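Local coordinates for protein endonuclease V (PDB 3GOC) that probably nicks double-stranded DNA at the second phosphodiester bond 3' to a deoxyinosine, a magnesium-dependent step in the repair of deaminated bases, at residues L88-E93 with F124-H129; T96-L101 with S128-L133; K181-S186 with Y207-T212. One frame throughout, in Å; residues are numbered along the deposited sequence.

Overall arrangement
Contacts 1 and 2 are neighbours that share helix 126-134, with centres about 9 Å apart. The first sets the loop leading into helix 94-102 against the start of helix 126-134, and the second packs the two helices themselves. Contact 3 lies on the other side of the chain's centre, its own centre about 19 Å from that of contact 1, and joins the beginning of strand 183-189 to the loop ahead of helix 211-228. Contact 1 is the buried one, built on a ring pair and methyls, with one carboxylate lying against a leucine; contact 2 is wholly aliphatic and only partly buried. Contact 3, also partly buried with an exposed lysine beside it, depends on an arginine bonded to backbone carbonyls.

Contact 1 (L88-E93 with F124-H129); sequences LLAFRE and FGLASH
In the RNase H-like core of this endonuclease, the turn that leads into helix 94-102 meets the first turn of helix 126-134, and Phe-91 with His-129 forms a T-shaped (edge-to-face) pair there. His-129 supplies the edge: its CE1 comes down over one face of the phenyl ring, offset toward the rim, 3.6 Å from Phe-91 CZ. The ring planes stand at 67°. The His-129 side chain leaves the helix on the side away from its own amide nitrogen (chi1 -163°), which turns the imidazole to Phe-91, while Phe-124 CE1 lies 3.4 Å above the plane of the His-129 ring, offset toward its rim.

Ala-90 is where the backbones come closest. Its methyl points into the helix turn, with CB 4.1 Å from Leu-126 CA and 4.0 Å from His-129 ND1, and it also touches Leu-126 CD1. Beyond it, Glu-93 lays its carboxylate across the end of Leu-126, OE1 lying 3.6 Å from CD2 of that leucine. The other oxygen, OE2, is hydrogen-bonded to Tyr-49 OH, which limits how far the carboxylate can turn.

The Glu-93 side chain is about 6 Å from that of the magnesium ligand Asp-46. Helix 14-24 packs on Phe-91 through Gln-21 and on Phe-124 through Leu-24, and strand 41-49 meets Glu-93 at Val-47.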
loop_
_atom_site.group_PDB
_atom_site.type_symbol
_atom_site.label_atom_id
_atom_site.label_comp_id
_atom_site.label_asym_id
_atom_site.label_seq_id
_atom_site.Cartn_x
_atom_site.Cartn_y
_atom_site.Cartn_z
ATOM N N LEU A 88 -16.532 9.786 -23.975
ATOM C CA LEU A 88 -16.215 8.676 -24.879
ATOM C C LEU A 88 -14.749 8.721 -25.293
ATOM O O LEU A 88 -14.373 8.162 -26.321
ATOM C CB LEU A 88 -17.086 8.757 -26.134
ATOM C CG LEU A 88 -18.604 8.737 -25.939
ATOM C CD1 LEU A 88 -19.283 9.013 -27.272
ATOM C CD2 LEU A 88 -19.055 7.389 -25.388
ATOM N N LEU A 89 -13.925 9.375 -24.484
ATOM C CA LEU A 89 -12.511 9.524 -24.795
ATOM C C LEU A 89 -11.726 8.222 -24.920
ATOM O O LEU A 89 -10.745 8.157 -25.663
ATOM C CB LEU A 89 -11.852 10.433 -23.759
ATOM C CG LEU A 89 -12.394 11.865 -23.711
ATOM C CD1 LEU A 89 -11.579 12.670 -22.718
ATOM C CD2 LEU A 89 -12.324 12.494 -25.091
ATOM N N ALA A 90 -12.152 7.185 -24.208
ATOM C CA ALA A 90 -11.455 5.907 -24.266
ATOM C C ALA A 90 -11.517 5.275 -25.651
ATOM O O ALA A 90 -10.631 4.504 -26.030
ATOM C CB ALA A 90 -12.031 4.944 -23.242
ATOM N N PHE A 91 -12.563 5.585 -26.408
ATOM C CA PHE A 91 -12.679 5.004 -27.738
ATOM C C PHE A 91 -11.603 5.473 -28.705
ATOM O O PHE A 91 -11.447 4.909 -29.788
ATOM C CB PHE A 91 -14.069 5.254 -28.319
ATOM C CG PHE A 91 -15.141 4.448 -27.649
ATOM C CD1 PHE A 91 -15.798 4.937 -26.520
ATOM C CD2 PHE A 91 -15.462 3.175 -28.117
ATOM C CE1 PHE A 91 -16.756 4.164 -25.859
ATOM C CE2 PHE A 91 -16.415 2.392 -27.468
ATOM C CZ PHE A 91 -17.067 2.889 -26.336
ATOM N N ARG A 92 -10.847 6.492 -28.308
ATOM C CA ARG A 92 -9.771 7.009 -29.142
ATOM C C ARG A 92 -8.472 6.229 -28.963
ATOM O O ARG A 92 -7.661 6.159 -29.885
ATOM C CB ARG A 92 -9.451 8.463 -28.779
ATOM C CG ARG A 92 -10.606 9.435 -28.806
ATOM C CD ARG A 92 -10.101 10.822 -28.426
ATOM N NE ARG A 92 -9.583 10.842 -27.057
ATOM C CZ ARG A 92 -8.803 11.798 -26.558
ATOM N NH1 ARG A 92 -8.433 12.824 -27.313
ATOM N NH2 ARG A 92 -8.400 11.738 -25.296
ATOM N N GLU A 93 -8.290 5.634 -27.784
ATOM C CA GLU A 93 -7.033 4.969 -27.447
ATOM C C GLU A 93 -7.025 3.510 -27.040
ATOM O O GLU A 93 -5.956 2.908 -26.994
ATOM C CB GLU A 93 -6.358 5.766 -26.336
ATOM C CG GLU A 93 -7.223 5.887 -25.095
ATOM C CD GLU A 93 -6.614 6.776 -24.037
ATOM O OE1 GLU A 93 -6.020 6.244 -23.073
ATOM O OE2 GLU A 93 -6.734 8.005 -24.184
ATOM N N PHE A 124 -18.188 3.974 -16.750
ATOM C CA PHE A 124 -17.399 3.091 -17.597
ATOM C C PHE A 124 -16.253 3.838 -18.267
ATOM O O PHE A 124 -16.193 3.943 -19.493
ATOM C CB PHE A 124 -18.304 2.439 -18.648
ATOM C CG PHE A 124 -17.703 1.218 -19.289
ATOM C CD1 PHE A 124 -17.355 1.219 -20.636
ATOM C CD2 PHE A 124 -17.522 0.052 -18.550
ATOM C CE1 PHE A 124 -16.818 0.078 -21.237
ATOM C CE2 PHE A 124 -16.985 -1.095 -19.135
ATOM C CZ PHE A 124 -16.643 -1.087 -20.481
ATOM N N GLY A 125 -15.344 4.356 -17.446
ATOM C CA GLY A 125 -14.197 5.077 -17.966
ATOM C C GLY A 125 -13.107 4.128 -18.437
ATOM O O GLY A 125 -13.265 2.906 -18.382
ATOM N N LEU A 126 -11.989 4.699 -18.871
ATOM C CA LEU A 126 -10.856 3.942 -19.394
ATOM C C LEU A 126 -10.467 2.690 -18.612
ATOM O O LEU A 126 -10.334 1.606 -19.183
ATOM C CB LEU A 126 -9.638 4.861 -19.500
ATOM C CG LEU A 126 -8.330 4.219 -19.963
ATOM C CD1 LEU A 126 -8.473 3.768 -21.412
ATOM C CD2 LEU A 126 -7.194 5.228 -19.824
ATOM N N ALA A 127 -10.276 2.834 -17.306
ATOM C CA ALA A 127 -9.876 1.698 -16.494
ATOM C C ALA A 127 -10.883 0.552 -16.518
ATOM O O ALA A 127 -10.496 -0.617 -16.581
ATOM C CB ALA A 127 -9.612 2.142 -15.059
ATOM N N SER A 128 -12.169 0.871 -16.469
ATOM C CA SER A 128 -13.184 -0.178 -16.482
ATOM C C SER A 128 -13.298 -0.822 -17.860
ATOM O O SER A 128 -13.459 -2.038 -17.982
ATOM C CB SER A 128 -14.540 0.395 -16.063
ATOM O OG SER A 128 -14.508 0.804 -14.709
ATOM N N HIS A 129 -13.200 0.006 -18.891
ATOM C CA HIS A 129 -13.285 -0.438 -20.274
ATOM C C HIS A 129 -12.115 -1.376 -20.574
ATOM O O HIS A 129 -12.296 -2.457 -21.142
ATOM C CB HIS A 129 -13.259 0.800 -21.177
ATOM C CG HIS A 129 -13.737 0.559 -22.576
ATOM N ND1 HIS A 129 -14.248 1.570 -23.363
ATOM C CD2 HIS A 129 -13.741 -0.554 -23.348
ATOM C CE1 HIS A 129 -14.547 1.091 -24.558
ATOM N NE2 HIS A 129 -14.247 -0.196 -24.575
#

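Contact 2 (T96-L101 with S128-L133); sequences TVLAAL and SHLGVL
Leu-130 pushes its CD1 methyl in among three side chains of helix 94-102, overlapping Val-97, Leu-98 and Leu-101 at once. The closest approach is to Leu-98, whose CD2 lies 3.7 Å from Leu-130 CD1, the two leucines sliding past each other in opposite directions. Val-97 arrives at a slant: its CG1 is 3.8 Å from Leu-130 CD1 and also reaches CD2 of the same leucine. Leu-101, one turn further along than Val-97, meets the methyl tip to tip, with 3.9 Å between its CD1 and Leu-130 CD1.

Two torsions help to set this up. Leu-130 has CG anti to its backbone N (chi1 -179°), which carries the isobutyl group out to the other helix. In Val-97 the methyl that touches, CG1, is the one turned away from the amide nitrogen (chi1 173°).

A second, looser touch is made by Leu-133, one turn on from Leu-130. Its CD1 stands 4.2 Å from Leu-98 CD1, and the two side chains cross at about a right angle. Both of these leucines keep some exposure, whereas Val-97 and Leu-130 are buried. The axes of segments 96-101 and 128-133 come no closer than 11.4 Å and cross at -53°, so long side chains rather than backbones bridge the gap.

Helix 94-102 is backed by the sheet: Val-97 rests on Ala-58 and Leu-101 on Ala-60 of strand 55-64, while Ala-100 meets Ala-76 of strand 70-79. Leu-133 also packs on Ile-94, at the start of the same helix.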
loop_
_atom_site.group_PDB
_atom_site.type_symbol
_atom_site.label_atom_id
_atom_site.label_comp_id
_atom_site.label_asym_id
_atom_site.label_seq_id
_atom_site.Cartn_x
_atom_site.Cartn_y
_atom_site.Cartn_z
ATOM N N THR A 96 -4.925 0.994 -29.158
ATOM C CA THR A 96 -3.485 1.186 -29.039
ATOM C C THR A 96 -2.966 0.743 -27.674
ATOM O O THR A 96 -1.853 0.230 -27.567
ATOM C CB THR A 96 -3.116 2.662 -29.317
ATOM O OG1 THR A 96 -3.614 3.031 -30.609
ATOM C CG2 THR A 96 -1.608 2.851 -29.312
ATOM N N VAL A 97 -3.770 0.942 -26.634
ATOM C CA VAL A 97 -3.389 0.525 -25.286
ATOM C C VAL A 97 -3.337 -1.003 -25.249
ATOM O O VAL A 97 -2.418 -1.592 -24.670
ATOM C CB VAL A 97 -4.402 1.035 -24.231
ATOM C CG1 VAL A 97 -4.086 0.441 -22.861
ATOM C CG2 VAL A 97 -4.343 2.554 -24.161
ATOM N N LEU A 98 -4.328 -1.645 -25.865
ATOM C CA LEU A 98 -4.354 -3.107 -25.903
ATOM C C LEU A 98 -3.112 -3.616 -26.630
ATOM O O LEU A 98 -2.532 -4.627 -26.243
ATOM C CB LEU A 98 -5.622 -3.603 -26.613
ATOM C CG LEU A 98 -6.939 -3.389 -25.855
ATOM C CD1 LEU A 98 -8.103 -3.746 -26.763
ATOM C CD2 LEU A 98 -6.963 -4.230 -24.586
ATOM N N ALA A 99 -2.694 -2.899 -27.672
ATOM C CA ALA A 99 -1.517 -3.290 -28.445
ATOM C C ALA A 99 -0.235 -3.186 -27.620
ATOM O O ALA A 99 0.655 -4.040 -27.715
ATOM C CB ALA A 99 -1.409 -2.430 -29.702
ATOM N N ALA A 100 -0.123 -2.135 -26.816
ATOM C CA ALA A 100 1.065 -1.973 -25.987
ATOM C C ALA A 100 1.120 -3.097 -24.959
ATOM O O ALA A 100 2.184 -3.664 -24.706
ATOM C CB ALA A 100 1.053 -0.608 -25.287
ATOM N N LEU A 101 -0.023 -3.423 -24.358
ATOM C CA LEU A 101 -0.050 -4.503 -23.368
ATOM C C LEU A 101 0.307 -5.827 -24.028
ATOM O O LEU A 101 1.063 -6.627 -23.471
ATOM C CB LEU A 101 -1.438 -4.601 -22.722
ATOM C CG LEU A 101 -1.816 -3.453 -21.779
ATOM C CD1 LEU A 101 -3.312 -3.486 -21.540
ATOM C CD2 LEU A 101 -1.054 -3.571 -20.462
ATOM N N SER A 128 -12.169 0.871 -16.469
ATOM C CA SER A 128 -13.184 -0.178 -16.482
ATOM C C SER A 128 -13.298 -0.822 -17.860
ATOM O O SER A 128 -13.459 -2.038 -17.982
ATOM C CB SER A 128 -14.540 0.395 -16.063
ATOM O OG SER A 128 -14.508 0.804 -14.709
ATOM N N HIS A 129 -13.200 0.006 -18.891
ATOM C CA HIS A 129 -13.285 -0.438 -20.274
ATOM C C HIS A 129 -12.115 -1.376 -20.574
ATOM O O HIS A 129 -12.296 -2.457 -21.142
ATOM C CB HIS A 129 -13.259 0.800 -21.177
ATOM C CG HIS A 129 -13.737 0.559 -22.576
ATOM N ND1 HIS A 129 -14.248 1.570 -23.363
ATOM C CD2 HIS A 129 -13.741 -0.554 -23.348
ATOM C CE1 HIS A 129 -14.547 1.091 -24.558
ATOM N NE2 HIS A 129 -14.247 -0.196 -24.575
ATOM N N LEU A 130 -10.915 -0.973 -20.165
ATOM C CA LEU A 130 -9.724 -1.788 -20.394
ATOM C C LEU A 130 -9.806 -3.080 -19.580
ATOM O O LEU A 130 -9.418 -4.152 -20.049
ATOM C CB LEU A 130 -8.471 -1.001 -20.002
ATOM C CG LEU A 130 -7.121 -1.689 -20.208
ATOM C CD1 LEU A 130 -6.848 -1.888 -21.699
ATOM C CD2 LEU A 130 -6.030 -0.829 -19.579
ATOM N N GLY A 131 -10.321 -2.967 -18.360
ATOM C CA GLY A 131 -10.449 -4.131 -17.500
ATOM C C GLY A 131 -11.333 -5.215 -18.094
ATOM O O GLY A 131 -10.964 -6.390 -18.145
ATOM N N VAL A 132 -12.514 -4.824 -18.554
ATOM C CA VAL A 132 -13.438 -5.787 -19.137
ATOM C C VAL A 132 -12.917 -6.418 -20.433
ATOM O O VAL A 132 -13.138 -7.605 -20.682
ATOM C CB VAL A 132 -14.818 -5.141 -19.380
ATOM C CG1 VAL A 132 -15.709 -6.082 -20.186
ATOM C CG2 VAL A 132 -15.469 -4.830 -18.035
ATOM N N LEU A 133 -12.220 -5.638 -21.256
ATOM C CA LEU A 133 -11.693 -6.176 -22.509
ATOM C C LEU A 133 -10.527 -7.140 -22.297
ATOM O O LEU A 133 -10.384 -8.116 -23.034
ATOM C CB LEU A 133 -11.248 -5.041 -23.434
ATOM C CG LEU A 133 -12.361 -4.136 -23.968
ATOM C CD1 LEU A 133 -11.753 -3.051 -24.842
ATOM C CD2 LEU A 133 -13.367 -4.959 -24.760
#

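Contact 3 (K181-S186 with Y207-T212); sequences KPVFVS and YRIPET
This is a side-chain-to-backbone contact between the lead-in to strand 183-189 and the loop just ahead of helix 211-228, made by Arg-208 reaching over to the carbonyls of Lys-181 and Pro-182. The arginine is stretched straight from CG to NE, its first torsion at 169°, which lets it span the gap and bring two of its N-H groups to successive peptide oxygens. NE donates to Lys-181 O at 2.8 Å along a bent path, the N-H...O angle being 139°. The bond from NH2 to Pro-182 O, also 2.8 Å, is much straighter at 169°, and this oxygen sits at the edge of the guanidinium, in its plane. Both donors stand above the plane of the carbonyl they serve. NH2 has a further bond, to Lys-143 O, so three backbone carbonyls hold the group.

Lys-181 lies obliquely against the same end of the arginine: its CG is 3.3 Å from Arg-208 NH2, and its NZ 3.8 Å. Two like charges thus come close, a cost that the carbonyl oxygens around the guanidinium probably offset in part. Val-183 runs past the stem of the arginine in the opposite direction, CG1 packing 3.8 Å from Arg-208 CG, and the same methyl meets Ile-209 CD1 at 4.2 Å. A leucine in place of Arg-208 would probably leave the carbonyls of Lys-181 and Pro-182 without these donors and the loop less firmly tied to the lead-in of the strand.

Pro-210, at the N-cap position, leads into helix 211-228, which carries the magnesium ligand Asp-217. Strand 138-142 and helix 193-202 lie alongside: Val-141 and Thr-200 each touch both Val-183 and Pro-210.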
loop_
_atom_site.group_PDB
_atom_site.type_symbol
_atom_site.label_atom_id
_atom_site.label_comp_id
_atom_site.label_asym_id
_atom_site.label_seq_id
_atom_site.Cartn_x
_atom_site.Cartn_y
_atom_site.Cartn_z
ATOM N N LYS A 181 -1.790 17.954 -2.000
ATOM C CA LYS A 181 -3.048 17.722 -2.717
ATOM C C LYS A 181 -3.246 16.221 -2.988
ATOM O O LYS A 181 -2.329 15.543 -3.432
ATOM C CB LYS A 181 -3.008 18.500 -4.036
ATOM C CG LYS A 181 -3.908 17.970 -5.140
ATOM C CD LYS A 181 -5.373 18.184 -4.824
ATOM C CE LYS A 181 -6.250 17.689 -5.960
ATOM N NZ LYS A 181 -5.958 18.398 -7.248
ATOM N N PRO A 182 -4.449 15.680 -2.724
ATOM C CA PRO A 182 -4.651 14.247 -2.971
ATOM C C PRO A 182 -4.815 13.874 -4.440
ATOM O O PRO A 182 -4.896 14.746 -5.316
ATOM C CB PRO A 182 -5.913 13.935 -2.172
ATOM C CG PRO A 182 -6.693 15.219 -2.276
ATOM C CD PRO A 182 -5.629 16.277 -2.068
ATOM N N VAL A 183 -4.828 12.570 -4.704
ATOM C CA VAL A 183 -5.053 12.072 -6.057
ATOM C C VAL A 183 -6.431 11.437 -5.981
ATOM O O VAL A 183 -6.995 11.313 -4.895
ATOM C CB VAL A 183 -3.987 11.040 -6.511
ATOM C CG1 VAL A 183 -2.645 11.741 -6.663
ATOM C CG2 VAL A 183 -3.886 9.888 -5.531
ATOM N N PHE A 184 -6.975 11.038 -7.122
ATOM C CA PHE A 184 -8.319 10.492 -7.156
ATOM C C PHE A 184 -8.350 9.086 -7.696
ATOM O O PHE A 184 -8.119 8.832 -8.877
ATOM C CB PHE A 184 -9.186 11.472 -7.938
ATOM C CG PHE A 184 -9.082 12.871 -7.403
ATOM C CD1 PHE A 184 -8.091 13.742 -7.862
ATOM C CD2 PHE A 184 -9.877 13.264 -6.327
ATOM C CE1 PHE A 184 -7.887 14.981 -7.248
ATOM C CE2 PHE A 184 -9.687 14.492 -5.705
ATOM C CZ PHE A 184 -8.685 15.356 -6.164
ATOM N N VAL A 185 -8.645 8.172 -6.782
ATOM C CA VAL A 185 -8.660 6.746 -7.047
ATOM C C VAL A 185 -10.039 6.172 -7.330
ATOM O O VAL A 185 -10.992 6.453 -6.614
ATOM C CB VAL A 185 -8.073 6.006 -5.828
ATOM C CG1 VAL A 185 -8.023 4.512 -6.078
ATOM C CG2 VAL A 185 -6.689 6.555 -5.520
ATOM N N SER A 186 -10.141 5.362 -8.375
ATOM C CA SER A 186 -11.408 4.724 -8.677
ATOM C C SER A 186 -11.154 3.297 -9.128
ATOM O O SER A 186 -10.098 2.978 -9.679
ATOM C CB SER A 186 -12.181 5.514 -9.745
ATOM O OG SER A 186 -11.460 5.603 -10.960
ATOM N N TYR A 207 6.564 9.967 -4.130
ATOM C CA TYR A 207 5.871 11.031 -4.842
ATOM C C TYR A 207 4.364 11.010 -4.667
ATOM O O TYR A 207 3.790 10.043 -4.169
ATOM C CB TYR A 207 6.176 10.947 -6.340
ATOM C CG TYR A 207 7.637 10.804 -6.681
ATOM C CD1 TYR A 207 8.204 9.546 -6.894
ATOM C CD2 TYR A 207 8.457 11.926 -6.793
ATOM C CE1 TYR A 207 9.552 9.413 -7.212
ATOM C CE2 TYR A 207 9.807 11.801 -7.109
ATOM C CZ TYR A 207 10.345 10.545 -7.316
ATOM O OH TYR A 207 11.682 10.425 -7.624
ATOM N N ARG A 208 3.724 12.090 -5.103
ATOM C CA ARG A 208 2.275 12.193 -5.039
ATOM C C ARG A 208 1.652 11.303 -6.113
ATOM O O ARG A 208 0.624 10.670 -5.886
ATOM C CB ARG A 208 1.844 13.643 -5.262
ATOM C CG ARG A 208 0.349 13.814 -5.468
ATOM C CD ARG A 208 -0.020 15.244 -5.821
ATOM N NE ARG A 208 -1.449 15.342 -6.101
ATOM C CZ ARG A 208 -1.965 15.697 -7.272
ATOM N NH1 ARG A 208 -1.169 16.002 -8.294
ATOM N NH2 ARG A 208 -3.281 15.737 -7.424
ATOM N N ILE A 209 2.286 11.269 -7.282
ATOM C CA ILE A 209 1.812 10.487 -8.426
ATOM C C ILE A 209 2.410 9.080 -8.425
ATOM O O ILE A 209 3.609 8.918 -8.211
ATOM C CB ILE A 209 2.210 11.188 -9.753
ATOM C CG1 ILE A 209 1.682 12.625 -9.768
ATOM C CG2 ILE A 209 1.678 10.409 -10.950
ATOM C CD1 ILE A 209 0.165 12.745 -9.624
ATOM N N PRO A 210 1.583 8.045 -8.665
ATOM C CA PRO A 210 2.079 6.666 -8.683
ATOM C C PRO A 210 3.257 6.495 -9.632
ATOM O O PRO A 210 3.258 7.048 -10.735
ATOM C CB PRO A 210 0.865 5.868 -9.142
ATOM C CG PRO A 210 -0.269 6.629 -8.556
ATOM C CD PRO A 210 0.118 8.076 -8.819
ATOM N N GLU A 211 4.257 5.720 -9.218
ATOM C CA GLU A 211 5.424 5.499 -10.066
ATOM C C GLU A 211 5.045 4.860 -11.392
ATOM O O GLU A 211 5.716 5.072 -12.397
ATOM C CB GLU A 211 6.470 4.661 -9.317
ATOM C CG GLU A 211 7.149 5.460 -8.214
ATOM C CD GLU A 211 8.360 4.775 -7.616
ATOM O OE1 GLU A 211 9.138 4.160 -8.374
ATOM O OE2 GLU A 211 8.546 4.870 -6.384
ATOM N N THR A 212 3.964 4.088 -11.397
ATOM C CA THR A 212 3.495 3.462 -12.630
ATOM C C THR A 212 3.113 4.534 -13.658
ATOM O O THR A 212 3.407 4.396 -14.851
ATOM C CB THR A 212 2.273 2.559 -12.370
ATOM O OG1 THR A 212 1.339 3.243 -11.519
ATOM C CG2 THR A 212 2.712 1.257 -11.710
#